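Local coordinates for prephenate dehydrogenase (Aquifex aeolicus, PDB 2G5C), which probably catalyses the NAD+-dependent oxidative decarboxylation of prephenate to 4-hydroxyphenylpyruvate, a step of tyrosine biosynthesis, at residues Pro173-His176 with Asp177-Gly181; Ser184-Pro187 with His188-Phe192; Pro204-Leu208 with Phe209-Gly213. All blocks are in the same frame, centred on the assembly; numbering follows the deposited sequence.

How the interactions relate
Interactions 1 and 2 are buried contacts between successive turns of one helix, 173-201, with centres about 15 Å apart; they touch through the probable backbone bonds H185 N to F180 O and L186 N to G181 O. Interaction 3 is a partly buried turn in the loop after that helix, its centre about 22 Å from that of interaction 2 and 37 Å from that of interaction 1. All three reach the second subunit. Histidines dominate the first two: H176 is held by a carboxylate and by H118, H188 by a backbone carbonyl beside a proline kink. In the loop, away from the cofactor, D207 combines a local amide bond with a salt bridge to R278 of the second subunit.

Interaction 1 of 3, residues Pro173-His176 with Asp177-Gly181; sequences PELH and DYVFG
From P173 to G181 the chain runs as one helix, its turns joined by i to i+4 bonds. V179 N to L175 O (2.9 Å) and F180 N to H176 O (3.0 Å) are nearly straight, whereas D177 N to P173 O is weak at 3.4 Å. The main side-chain contact centres on H176, whose CG stands anti to its backbone N (chi1 171°), bringing the imidazole alongside the following turn. Its ND1 donates to D177 OD1 over 3.0 Å, a His-carboxylate hydrogen bond with the oxygen close to the ring plane, and K99 N bonds to the same oxygen. F180 CD2 lies over the centre of one face of the H176 imidazole, 3.5 Å above its plane; planes inclined at 36° make this an oblique pair. The ND1 bond, the F180 contact and the NE2 bond to H118 ND1 together restrain the ring. The H176 side chain lies about 6 Å from that of S97, a residue seen binding NAD. L175 CD1 meets V179 CG2 at 3.8 Å. H118, from strand 114-120, also meets F180 edge-to-face, while helix 101-110 covers P173, helix 238-260 touches D177 and Y178, and Y178 OH bonds to M201 O of the second subunit.

Interaction 2 of 3, residues Ser184-Pro187 with His188-Phe192; sequences SHLP and HAVAF
A proline kink in helix 173-201 sets the frame for S184 and H188, which meet through a doubly used carbonyl. P187 has no N-H to offer the preceding turn, and the helix loses one backbone bond there. Just before the proline, S184 O accepts two donors from the same residue: H188 N at 3.2 Å (152° at the hydrogen) and H188 ND1 at 2.8 Å (155°). The two nitrogens come from opposite faces of the carbonyl plane, tilted from it by similar amounts. The imidazole can do this because its CG lies beside the backbone N (chi1 -81°), which folds the ring back over the carbonyl end of the earlier turn, with S184 O near the ring plane at its edge. The two bonds grip S184 O, and the one from ND1 restrains the imidazole against turning. W230, on helix 227-236, stacks on the same ring, so a polar bond at the edge and an aromatic face contact both define its position. The H188 side chain lies about 6 Å from that of E124, a residue seen binding NAD, which puts this part of the helix beside the cofactor cleft.

The helix belongs to the dimerization region of the prephenate dehydrogenase family, and here its other flank is apolar. L186 CD1 and V190 CG2 meet at 3.9 Å, their side chains crossing at a slant. F248, on helix 238-260, touches both, and across the subunit boundary L186 packs on L194 and V190 on V190 of the second subunit. Past the kink the regular pattern continues: A189 N reaches H185 O at 2.8 Å and V190 N reaches L186 O at 2.8 Å, both near the carbonyl axis, while A191 N meets P187 O at 3.1 Å.

Interaction 3 of 3, residues Pro204-Leu208 with Phe209-Gly213; sequences PEVDL and FKYPG
K210 N donates to D207 O over 3.1 Å at 163°, from above the carbonyl plane, and Y211 N repeats the i to i+3 step to L208 O at 3.2 Å; together they wind a short 3-10 turn. D207 also closes it with its side chain: OD1 takes F209 N at 3.1 Å, an Asx turn in which the amide approaches from above the carboxylate plane. The CG of D207 is anti to the backbone N (chi1 175°), which carries the carboxylate forward over the next residues, and OD1 also lies 3.6 Å from CD1 at the edge of the F209 ring. The extended K210 side chain crosses that of D207 at about a right angle, but its NZ stays 5.2 Å from D207 OD2, which instead forms a salt bridge with R278 of the second subunit. An apolar contact joins V206 CG2 to Y211 CE1 at 3.9 Å, and Y211 OH bonds to E169 of that subunit. An alanine at D207 would strip away the carboxylate, and F209 N and R278 of the second subunit would probably both be left without this partner. Because one carboxylate serves both, the turn's shape and its hold on the second subunit are probably linked.

Interaction 1 of 3, residues Pro173-His176 with Asp177-Gly181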
# COMPACT_ATOMS: atom_id res chain seq x y z
N PRO A 173 3.07 26.99 -6.81
CA PRO A 173 3.90 26.37 -5.78
C PRO A 173 3.08 25.83 -4.60
O PRO A 173 3.35 24.75 -4.08
CB PRO A 173 4.82 27.50 -5.37
CG PRO A 173 5.06 28.20 -6.67
CD PRO A 173 3.67 28.25 -7.28
N GLU A 174 2.06 26.60 -4.20
CA GLU A 174 1.22 26.21 -3.08
C GLU A 174 0.25 25.07 -3.40
O GLU A 174 0.01 24.21 -2.55
CB GLU A 174 0.45 27.42 -2.53
CG GLU A 174 0.03 28.45 -3.58
CD GLU A 174 1.20 29.26 -4.12
OE1 GLU A 174 1.92 29.90 -3.31
OE2 GLU A 174 1.41 29.25 -5.35
N LEU A 175 -0.30 25.06 -4.61
CA LEU A 175 -1.22 23.99 -4.97
C LEU A 175 -0.46 22.68 -5.05
O LEU A 175 -0.97 21.64 -4.65
CB LEU A 175 -1.90 24.28 -6.31
CG LEU A 175 -2.92 23.23 -6.76
CD1 LEU A 175 -3.98 23.02 -5.67
CD2 LEU A 175 -3.57 23.67 -8.07
N HIS A 176 0.76 22.72 -5.57
CA HIS A 176 1.57 21.51 -5.66
C HIS A 176 1.77 20.89 -4.29
O HIS A 176 1.55 19.70 -4.11
CB HIS A 176 2.94 21.82 -6.29
CG HIS A 176 3.91 20.68 -6.23
ND1 HIS A 176 4.60 20.35 -5.09
CD2 HIS A 176 4.32 19.80 -7.18
CE1 HIS A 176 5.39 19.32 -5.33
NE2 HIS A 176 5.24 18.97 -6.60
N ASP A 177 2.18 21.69 -3.32
CA ASP A 177 2.41 21.18 -1.98
C ASP A 177 1.15 20.71 -1.27
O ASP A 177 1.20 19.86 -0.39
CB ASP A 177 3.14 22.21 -1.13
CG ASP A 177 4.62 22.30 -1.47
OD1 ASP A 177 5.01 21.78 -2.54
OD2 ASP A 177 5.38 22.88 -0.67
N TYR A 178 0.01 21.28 -1.65
CA TYR A 178 -1.23 20.86 -1.04
C TYR A 178 -1.59 19.49 -1.58
O TYR A 178 -1.83 18.54 -0.83
CB TYR A 178 -2.37 21.84 -1.37
CG TYR A 178 -3.71 21.36 -0.87
CD1 TYR A 178 -4.02 21.41 0.49
CD2 TYR A 178 -4.65 20.82 -1.74
CE1 TYR A 178 -5.24 20.92 0.96
CE2 TYR A 178 -5.87 20.33 -1.28
CZ TYR A 178 -6.16 20.39 0.07
OH TYR A 178 -7.36 19.90 0.53
N VAL A 179 -1.63 19.39 -2.91
CA VAL A 179 -1.97 18.15 -3.57
C VAL A 179 -1.09 16.97 -3.15
O VAL A 179 -1.58 15.93 -2.73
CB VAL A 179 -1.91 18.31 -5.11
CG1 VAL A 179 -2.17 16.97 -5.80
CG2 VAL A 179 -2.96 19.32 -5.55
N PHE A 180 0.22 17.15 -3.25
CA PHE A 180 1.13 16.09 -2.88
C PHE A 180 1.23 15.89 -1.39
O PHE A 180 1.68 14.84 -0.92
CB PHE A 180 2.49 16.34 -3.54
CG PHE A 180 2.44 16.18 -5.03
CD1 PHE A 180 2.45 14.90 -5.60
CD2 PHE A 180 2.24 17.28 -5.86
CE1 PHE A 180 2.26 14.73 -6.96
CE2 PHE A 180 2.05 17.12 -7.22
CZ PHE A 180 2.05 15.84 -7.78
N GLY A 181 0.79 16.89 -0.63
CA GLY A 181 0.79 16.75 0.81
C GLY A 181 -0.25 15.70 1.14
O GLY A 181 -0.06 14.89 2.06

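Interaction 2 of 3, residues Ser184-Pro187 with His188-Phe192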
# COMPACT_ATOMS: atom_id res chain seq x y z
N SER A 184 0.56 12.04 -1.42
CA SER A 184 1.87 11.41 -1.28
C SER A 184 2.43 11.43 0.14
O SER A 184 2.79 10.39 0.69
CB SER A 184 2.87 12.07 -2.22
OG SER A 184 4.19 11.64 -1.94
N HIS A 185 2.52 12.61 0.73
CA HIS A 185 3.07 12.71 2.08
C HIS A 185 2.21 12.02 3.12
O HIS A 185 2.72 11.25 3.93
CB HIS A 185 3.27 14.19 2.42
CG HIS A 185 4.02 14.94 1.37
ND1 HIS A 185 4.09 16.32 1.34
CD2 HIS A 185 4.71 14.50 0.29
CE1 HIS A 185 4.79 16.69 0.28
NE2 HIS A 185 5.18 15.61 -0.37
N LEU A 186 0.91 12.27 3.09
CA LEU A 186 -0.01 11.65 4.04
C LEU A 186 0.10 10.13 4.00
O LEU A 186 0.22 9.48 5.04
CB LEU A 186 -1.45 12.09 3.75
CG LEU A 186 -2.57 11.30 4.43
CD1 LEU A 186 -2.45 11.41 5.95
CD2 LEU A 186 -3.93 11.81 3.94
N PRO A 187 0.03 9.53 2.79
CA PRO A 187 0.14 8.07 2.67
C PRO A 187 1.42 7.54 3.30
O PRO A 187 1.43 6.48 3.91
CB PRO A 187 0.10 7.85 1.16
CG PRO A 187 -0.79 8.95 0.69
CD PRO A 187 -0.32 10.14 1.49
N HIS A 188 2.52 8.29 3.14
CA HIS A 188 3.78 7.86 3.73
C HIS A 188 3.73 8.01 5.25
O HIS A 188 4.13 7.10 5.98
CB HIS A 188 4.96 8.66 3.14
CG HIS A 188 5.42 8.14 1.81
ND1 HIS A 188 4.71 8.34 0.64
CD2 HIS A 188 6.49 7.39 1.47
CE1 HIS A 188 5.32 7.73 -0.36
NE2 HIS A 188 6.41 7.15 0.12
N ALA A 189 3.21 9.14 5.73
CA ALA A 189 3.09 9.36 7.17
C ALA A 189 2.27 8.23 7.79
O ALA A 189 2.58 7.73 8.88
CB ALA A 189 2.41 10.70 7.43
N VAL A 190 1.21 7.83 7.10
CA VAL A 190 0.34 6.76 7.57
C VAL A 190 1.10 5.43 7.69
O VAL A 190 0.94 4.70 8.67
CB VAL A 190 -0.87 6.59 6.61
CG1 VAL A 190 -1.50 5.22 6.79
CG2 VAL A 190 -1.90 7.67 6.92
N ALA A 191 1.93 5.12 6.69
CA ALA A 191 2.71 3.88 6.70
C ALA A 191 3.72 3.89 7.85
O ALA A 191 3.89 2.88 8.54
CB ALA A 191 3.43 3.71 5.38
N PHE A 192 4.39 5.01 8.05
CA PHE A 192 5.36 5.11 9.15
C PHE A 192 4.62 4.84 10.46
O PHE A 192 5.12 4.12 11.33
CB PHE A 192 5.99 6.51 9.19
CG PHE A 192 6.98 6.77 8.09
CD1 PHE A 192 8.11 5.97 7.96
CD2 PHE A 192 6.81 7.83 7.21
CE1 PHE A 192 9.06 6.23 6.95
CE2 PHE A 192 7.75 8.10 6.20
CZ PHE A 192 8.88 7.30 6.07

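Interaction 3 of 3, residues Pro204-Leu208 with Phe209-Gly213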
# COMPACT_ATOMS: atom_id res chain seq x y z
N PRO A 204 4.36 -10.29 24.01
CA PRO A 204 5.26 -11.42 24.27
C PRO A 204 4.82 -12.70 23.56
O PRO A 204 5.65 -13.56 23.26
CB PRO A 204 5.19 -11.56 25.79
CG PRO A 204 5.01 -10.14 26.23
CD PRO A 204 3.96 -9.64 25.27
N GLU A 205 3.53 -12.81 23.28
CA GLU A 205 3.02 -13.99 22.60
C GLU A 205 2.79 -13.80 21.10
O GLU A 205 2.13 -14.63 20.47
CB GLU A 205 1.72 -14.47 23.27
CG GLU A 205 0.51 -13.58 23.05
CD GLU A 205 -0.64 -13.97 23.95
OE1 GLU A 205 -0.47 -13.90 25.19
OE2 GLU A 205 -1.72 -14.35 23.44
N VAL A 206 3.33 -12.72 20.54
CA VAL A 206 3.19 -12.50 19.10
C VAL A 206 3.90 -11.29 18.52
O VAL A 206 3.75 -10.16 18.99
CB VAL A 206 1.71 -12.44 18.66
CG1 VAL A 206 1.03 -11.20 19.22
CG2 VAL A 206 1.63 -12.49 17.14
N ASP A 207 4.69 -11.56 17.48
CA ASP A 207 5.44 -10.56 16.74
C ASP A 207 4.58 -10.29 15.50
O ASP A 207 4.55 -11.11 14.57
CB ASP A 207 6.81 -11.12 16.32
CG ASP A 207 7.59 -10.16 15.44
OD1 ASP A 207 7.07 -9.08 15.10
OD2 ASP A 207 8.74 -10.49 15.09
N LEU A 208 3.87 -9.17 15.51
CA LEU A 208 2.97 -8.82 14.41
C LEU A 208 3.60 -8.72 13.02
O LEU A 208 2.91 -8.89 12.01
CB LEU A 208 2.22 -7.52 14.75
CG LEU A 208 1.33 -7.59 16.00
CD1 LEU A 208 0.66 -6.25 16.24
CD2 LEU A 208 0.27 -8.69 15.83
N PHE A 209 4.91 -8.47 12.95
CA PHE A 209 5.55 -8.36 11.65
C PHE A 209 5.63 -9.69 10.90
O PHE A 209 5.93 -9.73 9.71
CB PHE A 209 6.96 -7.75 11.80
CG PHE A 209 6.94 -6.28 12.13
CD1 PHE A 209 7.16 -5.85 13.43
CD2 PHE A 209 6.65 -5.34 11.15
CE1 PHE A 209 7.08 -4.49 13.75
CE2 PHE A 209 6.57 -3.98 11.45
CZ PHE A 209 6.79 -3.55 12.76
N LYS A 210 5.33 -10.78 11.61
CA LYS A 210 5.35 -12.11 11.00
C LYS A 210 4.11 -12.40 10.16
O LYS A 210 4.01 -13.46 9.56
CB LYS A 210 5.49 -13.18 12.09
CG LYS A 210 6.85 -13.21 12.77
CD LYS A 210 7.00 -14.42 13.67
CE LYS A 210 8.42 -14.51 14.21
NZ LYS A 210 8.61 -15.69 15.11
N TYR A 211 3.18 -11.45 10.10
CA TYR A 211 1.94 -11.65 9.34
C TYR A 211 1.62 -10.48 8.40
O TYR A 211 0.72 -9.69 8.68
CB TYR A 211 0.78 -11.89 10.30
CG TYR A 211 1.10 -12.93 11.33
CD1 TYR A 211 1.69 -12.57 12.54
CD2 TYR A 211 0.89 -14.28 11.07
CE1 TYR A 211 2.09 -13.54 13.46
CE2 TYR A 211 1.28 -15.25 11.98
CZ TYR A 211 1.88 -14.88 13.17
OH TYR A 211 2.28 -15.84 14.07
N PRO A 212 2.34 -10.38 7.27
CA PRO A 212 2.14 -9.31 6.28
C PRO A 212 1.14 -9.61 5.17
O PRO A 212 0.82 -8.74 4.37
CB PRO A 212 3.54 -9.13 5.72
CG PRO A 212 4.01 -10.56 5.64
CD PRO A 212 3.58 -11.12 6.99
N GLY A 213 0.64 -10.84 5.12
CA GLY A 213 -0.28 -11.20 4.06
C GLY A 213 -1.72 -10.77 4.25
O GLY A 213 -2.55 -11.00 3.37